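Local coordinates for protein esterase D (PDB 3DKR) that probably hydrolyses carboxylic esters, as an alpha/beta hydrolase with a predicted catalytic triad, at residues 16-21 / 40-45; 25-30 / 36-41; 87-90 / 94-97; 186-191 / 242-247; 226-231 / 235-240. One frame throughout, in Å; residues are numbered along the deposited sequence.

Contact 1 (16-21 / 40-45); sequences FEYEGT and FMARAL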
# COMPACT_ATOMS: atom_id res chain seq x y z
N PHE A 16 -1.87 -11.45 -8.44
CA PHE A 16 -2.55 -11.51 -9.73
C PHE A 16 -2.15 -10.39 -10.67
O PHE A 16 -1.60 -9.39 -10.24
CB PHE A 16 -4.08 -11.58 -9.58
CG PHE A 16 -4.73 -10.33 -9.04
CD1 PHE A 16 -4.86 -10.11 -7.66
CD2 PHE A 16 -5.29 -9.40 -9.90
CE1 PHE A 16 -5.48 -8.98 -7.17
CE2 PHE A 16 -5.91 -8.28 -9.41
CZ PHE A 16 -6.01 -8.07 -8.04
N GLU A 17 -2.40 -10.61 -11.95
CA GLU A 17 -1.92 -9.70 -12.99
C GLU A 17 -2.91 -9.61 -14.11
O GLU A 17 -3.41 -10.63 -14.59
CB GLU A 17 -0.57 -10.14 -13.55
CG GLU A 17 -0.02 -9.17 -14.59
CD GLU A 17 1.46 -9.35 -14.93
OE1 GLU A 17 2.10 -10.30 -14.43
OE2 GLU A 17 1.98 -8.51 -15.71
N TYR A 18 -3.19 -8.38 -14.53
CA TYR A 18 -3.97 -8.12 -15.72
C TYR A 18 -3.08 -7.54 -16.79
O TYR A 18 -2.34 -6.57 -16.54
CB TYR A 18 -5.07 -7.11 -15.44
CG TYR A 18 -6.03 -7.49 -14.35
CD1 TYR A 18 -6.34 -8.82 -14.09
CD2 TYR A 18 -6.69 -6.51 -13.61
CE1 TYR A 18 -7.25 -9.16 -13.08
CE2 TYR A 18 -7.59 -6.84 -12.63
CZ TYR A 18 -7.86 -8.16 -12.35
OH TYR A 18 -8.78 -8.48 -11.35
N GLU A 19 -3.18 -8.09 -18.00
CA GLU A 19 -2.39 -7.57 -19.12
C GLU A 19 -2.97 -6.27 -19.62
O GLU A 19 -4.18 -6.10 -19.66
CB GLU A 19 -2.35 -8.57 -20.26
CG GLU A 19 -1.82 -9.93 -19.86
CD GLU A 19 -0.48 -9.88 -19.16
OE1 GLU A 19 0.46 -9.21 -19.67
OE2 GLU A 19 -0.37 -10.51 -18.07
N GLY A 20 -2.09 -5.36 -20.02
CA GLY A 20 -2.50 -4.12 -20.65
C GLY A 20 -1.77 -3.90 -21.96
O GLY A 20 -1.35 -4.86 -22.62
N THR A 21 -1.62 -2.63 -22.33
CA THR A 21 -0.94 -2.28 -23.58
C THR A 21 0.20 -1.29 -23.29
O THR A 21 1.36 -1.71 -23.20
CB THR A 21 -1.93 -1.76 -24.65
OG1 THR A 21 -2.75 -0.70 -24.12
CG2 THR A 21 -2.85 -2.90 -25.15
N PHE A 40 -11.04 -4.29 -6.30
CA PHE A 40 -11.89 -3.29 -6.95
C PHE A 40 -11.04 -2.32 -7.79
O PHE A 40 -11.40 -2.00 -8.92
CB PHE A 40 -12.71 -2.46 -5.96
CG PHE A 40 -13.65 -3.26 -5.09
CD1 PHE A 40 -14.02 -4.58 -5.37
CD2 PHE A 40 -14.18 -2.65 -3.96
CE1 PHE A 40 -14.89 -5.27 -4.52
CE2 PHE A 40 -15.05 -3.32 -3.13
CZ PHE A 40 -15.42 -4.62 -3.40
N MET A 41 -9.94 -1.84 -7.21
CA MET A 41 -9.08 -0.86 -7.88
C MET A 41 -8.51 -1.47 -9.16
O MET A 41 -8.57 -0.86 -10.25
CB MET A 41 -7.96 -0.39 -6.94
CG MET A 41 -6.85 0.47 -7.58
SD MET A 41 -7.48 2.04 -8.23
CE MET A 41 -7.92 2.88 -6.71
N ALA A 42 -7.96 -2.67 -9.01
CA ALA A 42 -7.36 -3.38 -10.14
C ALA A 42 -8.36 -3.52 -11.30
O ALA A 42 -8.04 -3.31 -12.47
CB ALA A 42 -6.83 -4.73 -9.68
N ARG A 43 -9.60 -3.88 -10.97
CA ARG A 43 -10.63 -4.05 -11.98
C ARG A 43 -11.05 -2.72 -12.60
O ARG A 43 -11.26 -2.65 -13.82
CB ARG A 43 -11.84 -4.78 -11.38
CG ARG A 43 -11.56 -6.23 -11.11
CD ARG A 43 -11.41 -7.04 -12.39
NE ARG A 43 -11.73 -8.43 -12.18
CZ ARG A 43 -11.73 -9.38 -13.11
NH1 ARG A 43 -11.37 -9.11 -14.37
NH2 ARG A 43 -12.08 -10.62 -12.78
N ALA A 44 -11.15 -1.66 -11.80
CA ALA A 44 -11.42 -0.33 -12.35
C ALA A 44 -10.33 0.07 -13.34
O ALA A 44 -10.60 0.58 -14.42
CB ALA A 44 -11.54 0.70 -11.24
N LEU A 45 -9.08 -0.20 -12.98
CA LEU A 45 -7.98 0.13 -13.87
C LEU A 45 -8.05 -0.71 -15.13
O LEU A 45 -7.85 -0.20 -16.23
CB LEU A 45 -6.64 -0.05 -13.17
CG LEU A 45 -6.42 0.90 -12.00
CD1 LEU A 45 -5.13 0.55 -11.29
CD2 LEU A 45 -6.34 2.34 -12.50
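Two aromatic rings from the strand, F16 and Y18, reach the helix at A42 and present their rims rather than their faces to it. The CB of A42 lies near the plane of the F16 ring, at its edge, 3.7 Å from F16 CE2 and almost as near to CZ. Y18 comes to the same methyl from two residues further along the strand: its CE2 is 3.7 Å from A42 CB, and the same ring edge lies against the turn of helix backbone behind it, with Y18 CE2 3.6 Å from A42 O. F16 extends toward the helix from a chi1 of 68°, which places CG between its own N and carbonyl carbon. A small residue at A42 lets both rings come in close to the helix. R43 meets the far end of Y18. Bent at chi2, its chain crosses the tyrosine at about a right angle, so that the phenol oxygen lies over one face of the guanidinium, the tyrosine ring and guanidinium planes 31° apart. Y18 OH is 3.1 Å from R43 NE, yet the angle is too poor for a hydrogen bond; the firm polar partner of R43 is Q46, bonded through NH1. CD of R43 also touches the phenol, 3.7 Å from Y18 CZ. The axes of strand 16-18 and of the 40-45 helical segment run 17° from parallel and 9.9 Å apart. Backbone bonds from F16 to V54 and from Y18 to V52 pair this outermost strand antiparallel with strand 51-54 of the alpha/beta-hydrolase sheet; it packs against the helix that follows strand 23-28.

Contact 2 (25-30 / 36-41); sequences VVLLHA and NDMNFM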
# COMPACT_ATOMS: atom_id res chain seq x y z
N VAL A 25 0.33 -0.73 -13.88
CA VAL A 25 0.24 -0.19 -12.53
C VAL A 25 0.56 -1.28 -11.52
O VAL A 25 -0.02 -2.37 -11.58
CB VAL A 25 -1.18 0.34 -12.23
CG1 VAL A 25 -1.21 1.02 -10.87
CG2 VAL A 25 -1.60 1.32 -13.31
N VAL A 26 1.46 -0.99 -10.59
CA VAL A 26 1.76 -1.87 -9.47
C VAL A 26 0.96 -1.38 -8.26
O VAL A 26 1.00 -0.20 -7.92
CB VAL A 26 3.26 -1.88 -9.12
CG1 VAL A 26 3.52 -2.68 -7.87
CG2 VAL A 26 4.09 -2.40 -10.31
N LEU A 27 0.22 -2.30 -7.63
CA LEU A 27 -0.60 -1.98 -6.45
C LEU A 27 -0.09 -2.80 -5.26
O LEU A 27 -0.06 -4.02 -5.33
CB LEU A 27 -2.08 -2.29 -6.68
CG LEU A 27 -2.75 -1.52 -7.82
CD1 LEU A 27 -4.20 -1.97 -8.04
CD2 LEU A 27 -2.72 -0.01 -7.61
N LEU A 28 0.33 -2.09 -4.20
CA LEU A 28 0.99 -2.70 -3.04
C LEU A 28 0.07 -2.65 -1.82
O LEU A 28 -0.39 -1.58 -1.41
CB LEU A 28 2.32 -1.99 -2.76
CG LEU A 28 3.28 -2.02 -3.95
CD1 LEU A 28 4.55 -1.23 -3.64
CD2 LEU A 28 3.66 -3.47 -4.35
N HIS A 29 -0.22 -3.82 -1.25
CA HIS A 29 -1.33 -3.95 -0.31
C HIS A 29 -1.03 -3.50 1.13
O HIS A 29 0.05 -2.97 1.42
CB HIS A 29 -1.94 -5.36 -0.39
CG HIS A 29 -1.07 -6.48 0.12
ND1 HIS A 29 -0.87 -6.72 1.47
CD2 HIS A 29 -0.47 -7.50 -0.54
CE1 HIS A 29 -0.14 -7.82 1.61
NE2 HIS A 29 0.12 -8.31 0.41
N ALA A 30 -2.01 -3.72 2.01
CA ALA A 30 -1.94 -3.28 3.41
C ALA A 30 -1.29 -4.30 4.34
O ALA A 30 -1.26 -5.49 4.05
CB ALA A 30 -3.34 -2.99 3.91
N ASN A 36 -6.40 -9.04 -2.12
CA ASN A 36 -7.83 -8.71 -2.08
C ASN A 36 -8.12 -7.24 -1.81
O ASN A 36 -9.15 -6.71 -2.24
CB ASN A 36 -8.56 -9.55 -1.04
CG ASN A 36 -8.62 -11.03 -1.40
OD1 ASN A 36 -8.52 -11.90 -0.52
ND2 ASN A 36 -8.80 -11.32 -2.68
N ASP A 37 -7.20 -6.57 -1.11
CA ASP A 37 -7.30 -5.14 -0.81
C ASP A 37 -7.46 -4.33 -2.10
O ASP A 37 -8.01 -3.24 -2.09
CB ASP A 37 -6.03 -4.62 -0.12
CG ASP A 37 -5.78 -5.23 1.26
OD1 ASP A 37 -6.70 -5.81 1.88
OD2 ASP A 37 -4.62 -5.11 1.71
N MET A 38 -6.96 -4.89 -3.21
CA MET A 38 -6.86 -4.16 -4.46
C MET A 38 -7.79 -4.69 -5.56
O MET A 38 -7.70 -4.23 -6.71
CB MET A 38 -5.40 -4.19 -4.96
CG MET A 38 -4.40 -3.49 -4.05
SD MET A 38 -4.77 -1.74 -3.93
CE MET A 38 -3.37 -1.16 -2.96
N ASN A 39 -8.67 -5.64 -5.25
CA ASN A 39 -9.54 -6.21 -6.30
C ASN A 39 -10.36 -5.15 -7.03
O ASN A 39 -10.37 -5.12 -8.27
CB ASN A 39 -10.52 -7.24 -5.70
CG ASN A 39 -9.84 -8.48 -5.19
OD1 ASN A 39 -8.65 -8.71 -5.45
ND2 ASN A 39 -10.60 -9.31 -4.45
N PHE A 40 -11.04 -4.29 -6.30
CA PHE A 40 -11.89 -3.29 -6.95
C PHE A 40 -11.04 -2.32 -7.79
O PHE A 40 -11.40 -2.00 -8.92
CB PHE A 40 -12.71 -2.46 -5.96
CG PHE A 40 -13.65 -3.26 -5.09
CD1 PHE A 40 -14.02 -4.58 -5.37
CD2 PHE A 40 -14.18 -2.65 -3.96
CE1 PHE A 40 -14.89 -5.27 -4.52
CE2 PHE A 40 -15.05 -3.32 -3.13
CZ PHE A 40 -15.42 -4.62 -3.40
N MET A 41 -9.94 -1.84 -7.21
CA MET A 41 -9.08 -0.86 -7.88
C MET A 41 -8.51 -1.47 -9.16
O MET A 41 -8.57 -0.86 -10.25
CB MET A 41 -7.96 -0.39 -6.94
CG MET A 41 -6.85 0.47 -7.58
SD MET A 41 -7.48 2.04 -8.23
CE MET A 41 -7.92 2.88 -6.71
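The backbones of 25-30 and 36-41 come nearest where the chain has left the strand, with the CA atoms of H29 and D37 6.1 Å apart, beside the 3-10 turn at 36-38 that leads into the helix. D37 supplies the polar link: its OD2 accepts the A30 N-H at 3.0 Å and 161°, met nearly along the C-O axis, and takes a second hydrogen bond from S34 N. The same oxygen touches H29 CB at 3.4 Å, while the imidazole and carboxylate planes stand 76° apart. The ring of H29 is turned to other partners: ND1 donates to A30 O at 2.9 Å, the acceptor lying in the ring plane, and NE2 is bonded to F57 N. An alanine in place of D37 is likely to leave the A30 and S34 amides without their shared acceptor and the loop after the strand less firmly fixed. Further back along the strand the contact is apolar. M38 lies across L27, its CG 3.7 Å from L27 CB, and a bend at chi2 (-63°) carries the thioether along the strand until CE is 3.4 Å from L28 O. L27 CD1 reaches past it to M41 CG at 3.6 Å, the two chains crossing at about a right angle. A30 lies near the predicted nucleophile S101 and close to an acetate, probably from the crystallisation liquor. Strand 23-28 runs between strands 51-54 and 94-99; helix 39-47 packs on one side as the connection of a beta-alpha-beta unit, with L237 of helix 234-246 against M41, while helix 74-89 meets V26 and L28 on the other side.

Contact 3 (87-90 / 94-97); sequences HMTA and KVFV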
# COMPACT_ATOMS: atom_id res chain seq x y z
N HIS A 87 9.27 -6.02 -12.84
CA HIS A 87 8.42 -6.89 -13.66
C HIS A 87 7.61 -6.07 -14.66
O HIS A 87 7.46 -6.44 -15.83
CB HIS A 87 7.48 -7.67 -12.73
CG HIS A 87 6.49 -8.53 -13.43
ND1 HIS A 87 6.85 -9.73 -14.03
CD2 HIS A 87 5.16 -8.40 -13.62
CE1 HIS A 87 5.77 -10.28 -14.56
NE2 HIS A 87 4.73 -9.50 -14.32
N MET A 88 7.12 -4.92 -14.20
CA MET A 88 6.21 -4.09 -14.97
C MET A 88 6.97 -3.11 -15.85
O MET A 88 6.57 -2.89 -17.00
CB MET A 88 5.23 -3.37 -14.04
CG MET A 88 4.26 -4.33 -13.30
SD MET A 88 3.19 -5.26 -14.42
CE MET A 88 1.79 -4.16 -14.54
N THR A 89 8.07 -2.55 -15.36
CA THR A 89 8.88 -1.66 -16.21
C THR A 89 9.58 -2.43 -17.33
O THR A 89 10.09 -1.81 -18.28
CB THR A 89 9.92 -0.86 -15.42
OG1 THR A 89 10.85 -1.75 -14.81
CG2 THR A 89 9.26 0.04 -14.39
N ALA A 90 9.67 -3.75 -17.25
CA ALA A 90 10.19 -4.53 -18.39
C ALA A 90 9.20 -4.58 -19.57
O ALA A 90 9.62 -4.81 -20.72
CB ALA A 90 10.52 -5.94 -17.94
N LYS A 94 4.92 2.94 -19.75
CA LYS A 94 4.80 3.73 -18.53
C LYS A 94 4.30 2.88 -17.39
O LYS A 94 3.43 2.02 -17.59
CB LYS A 94 3.85 4.91 -18.75
CG LYS A 94 4.33 5.89 -19.83
CD LYS A 94 3.52 7.18 -19.81
CE LYS A 94 3.91 8.13 -20.95
NZ LYS A 94 3.19 9.43 -20.88
N VAL A 95 4.86 3.11 -16.20
CA VAL A 95 4.47 2.36 -15.01
C VAL A 95 4.23 3.34 -13.86
O VAL A 95 5.01 4.26 -13.65
CB VAL A 95 5.56 1.35 -14.63
CG1 VAL A 95 5.33 0.79 -13.22
CG2 VAL A 95 5.61 0.21 -15.66
N PHE A 96 3.13 3.09 -13.15
CA PHE A 96 2.76 3.81 -11.94
C PHE A 96 2.78 2.82 -10.77
O PHE A 96 2.51 1.64 -10.97
CB PHE A 96 1.36 4.38 -12.07
CG PHE A 96 1.22 5.44 -13.14
CD1 PHE A 96 1.16 6.78 -12.79
CD2 PHE A 96 1.19 5.10 -14.48
CE1 PHE A 96 1.04 7.77 -13.77
CE2 PHE A 96 1.08 6.10 -15.47
CZ PHE A 96 1.01 7.42 -15.10
N VAL A 97 3.08 3.29 -9.58
CA VAL A 97 3.13 2.44 -8.39
C VAL A 97 2.40 3.12 -7.24
O VAL A 97 2.74 4.25 -6.89
CB VAL A 97 4.58 2.17 -7.98
CG1 VAL A 97 4.64 1.19 -6.80
CG2 VAL A 97 5.38 1.69 -9.21
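Apolar contact carries this junction, and V95 is its centre on the strand. Its CG2 methyl points into the last turn of the helix and meets both M88 and T89: M88 CB is 3.9 Å from V95 CG2, and T89 CG2 stands at the same distance from that methyl. V95 and T89 cross at about a right angle, and the threonine methyl also approaches V95 CB. The valine branches sort themselves by torsion: with chi1 at 167°, CG1 is anti to the backbone N, which leaves CG2 beside that N and directed at the helix. Methyl-to-backbone contact is the second kind. V95 CG2 is 3.5 Å from M88 O and 3.7 Å from T89 N, lying close over the peptide that joins the two residues. Polar contact across the junction is lacking, and no hydrogen bond links the segments. T89 OG1 instead turns back on its own helix, in weak bonds to V85 O and A86 O; its chi1 of 62° gives the hydroxyl to the helix and the methyl to V95. CG of M88 packs on V26 of the neighbouring strand. Helix 74-89 thus closes down on the start of strand 94-99 through a short turn. That strand is bonded on one edge to strand 23-28, F96 pairing with G24 and V26, while V95 bonds to T118 just before strand 119-122; H87, on the same helix end, reaches E17 of the outermost strand 16-18.

Contact 4 (186-191 / 242-247); sequences PTFIGQ and IAFMQQ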
# COMPACT_ATOMS: atom_id res chain seq x y z
N PRO A 186 5.50 13.18 -10.37
CA PRO A 186 4.17 13.46 -9.87
C PRO A 186 3.78 12.42 -8.80
O PRO A 186 4.02 11.22 -9.00
CB PRO A 186 3.28 13.32 -11.11
CG PRO A 186 4.20 13.59 -12.25
CD PRO A 186 5.52 13.10 -11.85
N THR A 187 3.22 12.90 -7.70
CA THR A 187 2.82 12.03 -6.58
C THR A 187 1.36 12.22 -6.21
O THR A 187 0.88 13.34 -6.06
CB THR A 187 3.70 12.30 -5.36
OG1 THR A 187 5.07 12.15 -5.72
CG2 THR A 187 3.35 11.35 -4.20
N PHE A 188 0.67 11.09 -6.05
CA PHE A 188 -0.73 11.03 -5.66
C PHE A 188 -0.80 10.73 -4.17
O PHE A 188 -0.11 9.85 -3.67
CB PHE A 188 -1.44 9.92 -6.43
CG PHE A 188 -2.90 9.82 -6.14
CD1 PHE A 188 -3.83 10.52 -6.89
CD2 PHE A 188 -3.37 9.05 -5.07
CE1 PHE A 188 -5.20 10.45 -6.61
CE2 PHE A 188 -4.72 8.97 -4.80
CZ PHE A 188 -5.64 9.68 -5.56
N ILE A 189 -1.66 11.47 -3.47
CA ILE A 189 -1.92 11.21 -2.05
C ILE A 189 -3.41 11.14 -1.78
O ILE A 189 -4.13 12.12 -2.01
CB ILE A 189 -1.31 12.28 -1.13
CG1 ILE A 189 0.20 12.38 -1.34
CG2 ILE A 189 -1.66 11.96 0.34
CD1 ILE A 189 0.91 13.51 -0.56
N GLY A 190 -3.88 9.97 -1.35
CA GLY A 190 -5.25 9.81 -0.90
C GLY A 190 -5.28 9.38 0.55
O GLY A 190 -4.45 8.58 0.98
N GLN A 191 -6.22 9.92 1.31
CA GLN A 191 -6.30 9.65 2.74
C GLN A 191 -7.75 9.65 3.22
O GLN A 191 -8.49 10.60 2.97
CB GLN A 191 -5.52 10.71 3.50
CG GLN A 191 -5.58 10.60 5.01
CD GLN A 191 -5.10 9.27 5.52
OE1 GLN A 191 -3.94 8.91 5.30
NE2 GLN A 191 -5.97 8.56 6.24
N ILE A 242 -7.31 7.45 -11.76
CA ILE A 242 -7.33 7.40 -13.21
C ILE A 242 -7.10 8.80 -13.78
O ILE A 242 -6.31 8.95 -14.71
CB ILE A 242 -8.62 6.73 -13.70
CG1 ILE A 242 -8.59 5.25 -13.32
CG2 ILE A 242 -8.77 6.88 -15.21
CD1 ILE A 242 -9.89 4.50 -13.55
N ALA A 243 -7.73 9.81 -13.20
CA ALA A 243 -7.48 11.20 -13.64
C ALA A 243 -6.00 11.58 -13.51
O ALA A 243 -5.41 12.22 -14.40
CB ALA A 243 -8.34 12.16 -12.87
N PHE A 244 -5.40 11.16 -12.40
CA PHE A 244 -3.99 11.42 -12.13
C PHE A 244 -3.09 10.82 -13.20
O PHE A 244 -2.16 11.47 -13.70
CB PHE A 244 -3.66 10.87 -10.73
CG PHE A 244 -2.21 10.89 -10.37
CD1 PHE A 244 -1.60 12.06 -9.89
CD2 PHE A 244 -1.44 9.74 -10.45
CE1 PHE A 244 -0.27 12.06 -9.53
CE2 PHE A 244 -0.10 9.74 -10.10
CZ PHE A 244 0.49 10.89 -9.64
N MET A 245 -3.36 9.56 -13.55
CA MET A 245 -2.60 8.89 -14.58
C MET A 245 -2.82 9.51 -15.95
O MET A 245 -1.88 9.68 -16.72
CB MET A 245 -2.94 7.40 -14.58
CG MET A 245 -2.35 6.73 -13.35
SD MET A 245 -2.27 4.94 -13.48
CE MET A 245 -3.96 4.73 -13.21
N GLN A 246 -4.06 9.91 -16.22
CA GLN A 246 -4.38 10.46 -17.54
C GLN A 246 -3.73 11.81 -17.79
O GLN A 246 -3.50 12.19 -18.94
CB GLN A 246 -5.90 10.54 -17.71
CG GLN A 246 -6.53 9.22 -18.05
CD GLN A 246 -6.16 8.76 -19.45
OE1 GLN A 246 -5.07 8.23 -19.67
NE2 GLN A 246 -7.05 9.01 -20.41
N GLN A 247 -3.42 12.53 -16.71
CA GLN A 247 -2.64 13.76 -16.81
C GLN A 247 -1.25 13.57 -17.43
O GLN A 247 -0.66 14.53 -17.93
CB GLN A 247 -2.52 14.42 -15.44
CG GLN A 247 -3.79 15.10 -15.00
CD GLN A 247 -4.09 16.35 -15.81
OE1 GLN A 247 -3.20 17.18 -16.04
NE2 GLN A 247 -5.34 16.50 -16.25
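P186, just ahead of the strand, meets F244 with both its ring and its backbone: P186 CB is 4.0 Å from F244 CZ, and its carbonyl O lies at the edge of the phenyl, near the ring plane, 3.6 Å from the same CZ. At T187 the side chain points away from the helix and only the backbone takes part, its carbonyl carbon 3.7 Å from F244 CE1. F188 makes the main contact. Its CB sits over the centre of the F244 ring, 3.7 Å from the centroid and 6° off the normal, a CH-pi contact. With CG anti to the backbone N (chi1 -178°), the F188 ring leans along its own strand and turns an edge to the face of F244: a T-shaped pair, centroids 5.5 Å apart and planes at 69°. F188 CD1 also touches F244 CB at 3.9 Å. F244 thus stands edge-on to the P186-T187 backbone, with F188 over one face. F98 of strand 94-99 and D217 of strand 216-221 also touch both phenylalanines. The pair joins the C-terminal helix 234-246 to strand 187-192, next to the edge strand 216-221, in the layered core of the alpha/beta-hydrolase fold.

Contact 5 (226-231 / 235-240); sequences HVITVN and HALEED. With ACT (acetate ion), chain B.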
# COMPACT_ATOMS: atom_id res chain seq x y z
N HIS A 226 -10.40 3.49 6.92
CA HIS A 226 -9.04 3.40 6.38
C HIS A 226 -8.94 2.85 4.96
O HIS A 226 -8.25 3.45 4.12
CB HIS A 226 -8.19 2.57 7.32
CG HIS A 226 -6.81 2.30 6.83
ND1 HIS A 226 -5.84 3.28 6.76
CD2 HIS A 226 -6.22 1.16 6.39
CE1 HIS A 226 -4.72 2.75 6.29
NE2 HIS A 226 -4.92 1.47 6.07
N VAL A 227 -9.58 1.72 4.70
CA VAL A 227 -9.29 0.97 3.47
C VAL A 227 -10.16 1.50 2.34
O VAL A 227 -11.15 0.88 1.94
CB VAL A 227 -9.42 -0.56 3.64
CG1 VAL A 227 -8.94 -1.29 2.37
CG2 VAL A 227 -8.59 -1.03 4.86
N ILE A 228 -9.76 2.66 1.82
CA ILE A 228 -10.54 3.37 0.82
C ILE A 228 -10.59 2.68 -0.55
O ILE A 228 -11.39 3.06 -1.40
CB ILE A 228 -10.11 4.85 0.68
CG1 ILE A 228 -8.62 4.99 0.31
CG2 ILE A 228 -10.41 5.62 1.96
CD1 ILE A 228 -8.25 6.42 -0.07
N THR A 229 -9.78 1.65 -0.76
CA THR A 229 -9.85 0.85 -1.98
C THR A 229 -11.01 -0.13 -1.96
O THR A 229 -11.36 -0.71 -3.01
CB THR A 229 -8.56 0.04 -2.19
OG1 THR A 229 -8.27 -0.67 -0.98
CG2 THR A 229 -7.39 0.97 -2.54
N VAL A 230 -11.60 -0.36 -0.78
CA VAL A 230 -12.67 -1.34 -0.62
C VAL A 230 -13.99 -0.73 -0.14
O VAL A 230 -15.07 -1.21 -0.50
CB VAL A 230 -12.21 -2.48 0.34
CG1 VAL A 230 -13.33 -3.45 0.63
CG2 VAL A 230 -11.03 -3.19 -0.25
N ASN A 231 -13.92 0.32 0.68
CA ASN A 231 -15.13 0.89 1.29
C ASN A 231 -15.81 1.89 0.36
O ASN A 231 -15.45 1.98 -0.81
CB ASN A 231 -14.83 1.47 2.68
CG ASN A 231 -13.90 2.68 2.63
OD1 ASN A 231 -13.91 3.46 1.69
ND2 ASN A 231 -13.09 2.82 3.69
N HIS A 235 -15.10 4.19 -5.37
CA HIS A 235 -15.37 4.74 -6.70
C HIS A 235 -14.71 6.09 -6.93
O HIS A 235 -14.13 6.35 -7.99
CB HIS A 235 -16.88 4.83 -6.94
CG HIS A 235 -17.52 3.51 -7.21
ND1 HIS A 235 -18.73 3.15 -6.66
CD2 HIS A 235 -17.12 2.46 -7.97
CE1 HIS A 235 -19.04 1.93 -7.06
NE2 HIS A 235 -18.09 1.49 -7.87
N ALA A 236 -14.78 6.96 -5.92
CA ALA A 236 -14.15 8.27 -6.00
C ALA A 236 -12.65 8.12 -6.14
O ALA A 236 -12.02 8.83 -6.93
CB ALA A 236 -14.47 9.09 -4.77
N LEU A 237 -12.06 7.22 -5.35
CA LEU A 237 -10.62 7.03 -5.39
C LEU A 237 -10.19 6.58 -6.78
O LEU A 237 -9.22 7.10 -7.35
CB LEU A 237 -10.20 5.99 -4.36
CG LEU A 237 -8.72 5.63 -4.39
CD1 LEU A 237 -7.83 6.83 -3.95
CD2 LEU A 237 -8.46 4.41 -3.53
N GLU A 238 -10.91 5.61 -7.32
CA GLU A 238 -10.62 5.08 -8.67
C GLU A 238 -10.66 6.19 -9.71
O GLU A 238 -9.74 6.35 -10.49
CB GLU A 238 -11.61 3.96 -9.01
CG GLU A 238 -11.39 2.72 -8.15
CD GLU A 238 -12.59 1.82 -7.98
OE1 GLU A 238 -13.64 2.02 -8.67
OE2 GLU A 238 -12.50 0.90 -7.13
N GLU A 239 -11.71 7.00 -9.68
CA GLU A 239 -11.80 8.14 -10.59
C GLU A 239 -10.61 9.10 -10.43
O GLU A 239 -10.02 9.55 -11.42
CB GLU A 239 -13.12 8.88 -10.41
CG GLU A 239 -14.33 8.01 -10.72
N ASP A 240 -10.24 9.39 -9.18
CA ASP A 240 -9.14 10.32 -8.91
C ASP A 240 -7.80 9.76 -9.41
O ASP A 240 -6.98 10.48 -10.00
CB ASP A 240 -9.05 10.63 -7.42
CG ASP A 240 -10.26 11.40 -6.90
OD1 ASP A 240 -10.95 12.08 -7.72
OD2 ASP A 240 -10.52 11.35 -5.67
C ACT B . -2.23 -0.60 5.85
O ACT B . -1.07 -1.02 5.53
OXT ACT B . -2.85 0.15 5.04
CH3 ACT B . -2.87 -0.99 7.15
O HOH W 1 -10.50 0.87 -5.24
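Two torsions bring I228 and L237 together: I228 holds CG1 between its N and carbonyl carbon (chi1 58°), and L237 sends CG anti to its N (chi1 175°), out from the helix toward the loop. They cross at about a right angle, I228 CG1 3.9 Å from L237 CD2 and I228 CD1 as near to L237 CD1. T229 lies alongside the leucine, its CG2 3.7 Å from L237 CD2, while its hydroxyl bonds to D37 O. One water bridges the two segments, donating to T229 O at 2.9 Å and to E238 OE2 at 2.8 Å. The loop is wound tightly: V227 centres an inverse gamma turn, and V227 O accepts from both V230 N and N231 N. N231 OD1 caps A233 N at the helix start. H226, at the head of the loop, donates through NE2 to OXT of an acetate, probably from the crystallisation liquor, 2.7 Å away in the ring plane, and through ND1 is bonded to D195. A leucine in place of H226 would probably leave D195 without this partner and the acetate without one of its donors. The loop carries the predicted triad histidine of an alpha/beta hydrolase ahead of the C-terminal helix, the acetate also being bonded to S101 N.

Four of the five contacts reach one mixed sheet, and contact 5 lies in the loop and helix that follow its last strand. Contacts 1 and 2 share helix 39-47 with centres 9 Å apart; contacts 4 and 5 share helix 234-246 at 12 Å. These two helices also meet each other, F40 and A44 packing on E238. Along the chain contacts 1 and 2 interlock and end on the same helix; contact 3 follows, then contact 4, whose two segments bracket contact 5. Neighbouring strands 23-28 and 94-99 join contacts 2 and 3. Contacts 3 and 5, 22 Å between centres, do not touch. Contacts 2 and 5 approach the predicted active site, whereas 1, 3 and 4 pack the sheet away from it.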